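Local coordinates for protein enoyl-CoA hydratase subunit II (Geobacillus kaustophilus, PDB 2EJ5) that probably adds water across the double bond of enoyl-CoA thioesters, as a crotonase-family enzyme linked to phenylacetic acid breakdown, at residues E3-E8 with T36-Q41. Sequence-based numbering, arbitrary orientation.
Sequences ETIRYE and TKALKQ
Gln41 OE1 is hydrogen-bonded to the hydroxyl of Tyr2, which holds the amide in place while its other branch, NE2, lies against the ring of Tyr7, 3.7 Å from CE2. In this crotonase fold the first strand, 5-10, is an outermost strand of the main sheet within the chain; it pairs antiparallel with strand 13-18, and helix 29-44, which links strand 13-18 to strand 50-55, packs against that hairpin. Strand 5-8 and helix 36-41 run nearly parallel, 12° apart, with axes 10.0 Å from each other at their closest. Tyr7 supplies most of the strand's share of the contact. Its CG stands anti to the backbone N (chi1 -180°), and this sends the ring across to the helix, where it meets Ala38 and Gln41. Ring and amide planes are turned 38° against each other, so the two groups neither stack flat nor meet at right angles. On the CD1 and CE1 side of the ring, CD1 touches Ala38 CB at 3.9 Å, while CE1 approaches Ala38 O obliquely. A serine in place of Tyr7 would probably strip Ala38 CB and the NE2 side of the Gln41 amide of the ring they pack on, leaving a gap between strand and helix. Just before the strand, Glu34 of the same helix takes hydrogen bonds from Thr4 OG1 and Glu3 N. Between these polar ties and the Tyr7 ring, the tip of Ile5 reaches the helix, with CD1 resting 3.9 Å from Ala38 CB.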
loop_
_atom_site.group_PDB
_atom_site.type_symbol
_atom_site.label_atom_id
_atom_site.label_comp_id
_atom_site.label_asym_id
_atom_site.label_seq_id
_atom_site.Cartn_x
_atom_site.Cartn_y
_atom_site.Cartn_z
ATOM N N GLU A 3 -34.425 -9.327 13.631
ATOM C CA GLU A 3 -34.797 -10.692 13.215
ATOM C C GLU A 3 -33.725 -11.474 12.477
ATOM O O GLU A 3 -33.742 -12.709 12.493
ATOM C CB GLU A 3 -36.041 -10.643 12.343
ATOM C CG GLU A 3 -37.033 -9.628 12.821
ATOM C CD GLU A 3 -38.277 -9.591 11.987
ATOM O OE1 GLU A 3 -39.309 -9.185 12.550
ATOM O OE2 GLU A 3 -38.213 -9.964 10.782
ATOM N N THR A 4 -32.814 -10.769 11.795
ATOM C CA THR A 4 -31.767 -11.453 11.030
ATOM C C THR A 4 -30.399 -11.331 11.709
ATOM O O THR A 4 -29.457 -11.999 11.313
ATOM C CB THR A 4 -31.643 -10.914 9.599
ATOM O OG1 THR A 4 -31.225 -9.544 9.657
ATOM C CG2 THR A 4 -32.989 -11.031 8.852
ATOM N N ILE A 5 -30.312 -10.454 12.698
ATOM C CA ILE A 5 -29.114 -10.321 13.518
ATOM C C ILE A 5 -29.502 -10.291 14.990
ATOM O O ILE A 5 -30.693 -10.116 15.349
ATOM C CB ILE A 5 -28.318 -9.023 13.183
ATOM C CG1 ILE A 5 -29.022 -7.797 13.765
ATOM C CG2 ILE A 5 -28.071 -8.901 11.642
ATOM C CD1 ILE A 5 -28.179 -6.562 13.795
ATOM N N ARG A 6 -28.480 -10.441 15.821
ATOM C CA ARG A 6 -28.565 -10.317 17.266
ATOM C C ARG A 6 -27.633 -9.171 17.634
ATOM O O ARG A 6 -26.495 -9.081 17.135
ATOM C CB ARG A 6 -28.156 -11.647 17.930
ATOM C CG ARG A 6 -28.586 -11.841 19.382
ATOM C CD ARG A 6 -28.539 -13.359 19.749
ATOM N NE ARG A 6 -27.174 -13.883 19.795
ATOM C CZ ARG A 6 -26.793 -15.077 19.338
ATOM N NH1 ARG A 6 -27.665 -15.901 18.759
ATOM N NH2 ARG A 6 -25.514 -15.433 19.434
ATOM N N TYR A 7 -28.149 -8.263 18.459
ATOM C CA TYR A 7 -27.395 -7.142 18.950
ATOM C C TYR A 7 -27.504 -7.172 20.456
ATOM O O TYR A 7 -28.600 -7.086 21.001
ATOM C CB TYR A 7 -27.944 -5.830 18.380
ATOM C CG TYR A 7 -27.208 -4.595 18.834
ATOM C CD1 TYR A 7 -25.984 -4.213 18.247
ATOM C CD2 TYR A 7 -27.725 -3.798 19.842
ATOM C CE1 TYR A 7 -25.312 -3.071 18.675
ATOM C CE2 TYR A 7 -27.052 -2.679 20.282
ATOM C CZ TYR A 7 -25.848 -2.307 19.687
ATOM O OH TYR A 7 -25.218 -1.159 20.124
ATOM N N GLU A 8 -26.362 -7.320 21.119
ATOM C CA GLU A 8 -26.315 -7.465 22.565
ATOM C C GLU A 8 -25.075 -6.732 23.070
ATOM O O GLU A 8 -23.969 -6.999 22.607
ATOM C CB GLU A 8 -26.230 -8.955 22.896
ATOM C CG GLU A 8 -26.584 -9.327 24.326
ATOM C CD GLU A 8 -26.563 -10.835 24.557
ATOM O OE1 GLU A 8 -26.860 -11.627 23.611
ATOM O OE2 GLU A 8 -26.243 -11.233 25.703
ATOM N N THR A 36 -27.138 -1.880 9.495
ATOM C CA THR A 36 -26.994 -0.425 9.383
ATOM C C THR A 36 -27.457 0.257 10.653
ATOM O O THR A 36 -26.720 1.042 11.255
ATOM C CB THR A 36 -27.774 0.168 8.137
ATOM O OG1 THR A 36 -27.285 -0.420 6.928
ATOM C CG2 THR A 36 -27.611 1.672 8.010
ATOM N N LYS A 37 -28.702 -0.016 11.035
ATOM C CA LYS A 37 -29.292 0.506 12.277
ATOM C C LYS A 37 -28.461 0.193 13.540
ATOM O O LYS A 37 -28.239 1.072 14.370
ATOM C CB LYS A 37 -30.713 -0.060 12.427
ATOM C CG LYS A 37 -31.514 0.554 13.584
ATOM C CD LYS A 37 -32.994 0.190 13.456
ATOM C CE LYS A 37 -33.827 0.734 14.620
ATOM N NZ LYS A 37 -33.440 0.098 15.929
ATOM N N ALA A 38 -28.010 -1.050 13.653
ATOM C CA ALA A 38 -27.237 -1.522 14.803
ATOM C C ALA A 38 -25.891 -0.777 14.868
ATOM O O ALA A 38 -25.471 -0.358 15.935
ATOM C CB ALA A 38 -27.007 -3.004 14.685
ATOM N N LEU A 39 -25.227 -0.594 13.709
ATOM C CA LEU A 39 -23.945 0.133 13.691
ATOM C C LEU A 39 -24.131 1.545 14.118
ATOM O O LEU A 39 -23.309 2.089 14.817
ATOM C CB LEU A 39 -23.267 0.105 12.318
ATOM C CG LEU A 39 -22.733 -1.247 11.846
ATOM C CD1 LEU A 39 -22.237 -1.120 10.408
ATOM C CD2 LEU A 39 -21.670 -1.896 12.808
ATOM N N LYS A 40 -25.235 2.165 13.700
ATOM C CA LYS A 40 -25.477 3.559 14.051
ATOM C C LYS A 40 -25.817 3.637 15.551
ATOM O O LYS A 40 -25.411 4.571 16.221
ATOM C CB LYS A 40 -26.595 4.170 13.162
ATOM C CG LYS A 40 -26.262 4.229 11.644
ATOM C CD LYS A 40 -27.478 4.653 10.800
ATOM C CE LYS A 40 -27.095 4.931 9.322
ATOM N NZ LYS A 40 -28.265 5.359 8.409
ATOM N N GLN A 41 -26.514 2.625 16.049
ATOM C CA GLN A 41 -26.875 2.480 17.478
ATOM C C GLN A 41 -25.579 2.426 18.316
ATOM O O GLN A 41 -25.339 3.280 19.182
ATOM C CB GLN A 41 -27.687 1.194 17.643
ATOM C CG GLN A 41 -28.369 0.918 19.002
ATOM C CD GLN A 41 -29.491 -0.161 18.882
ATOM O OE1 GLN A 41 -29.840 -0.610 17.765
ATOM N NE2 GLN A 41 -30.054 -0.578 20.040
#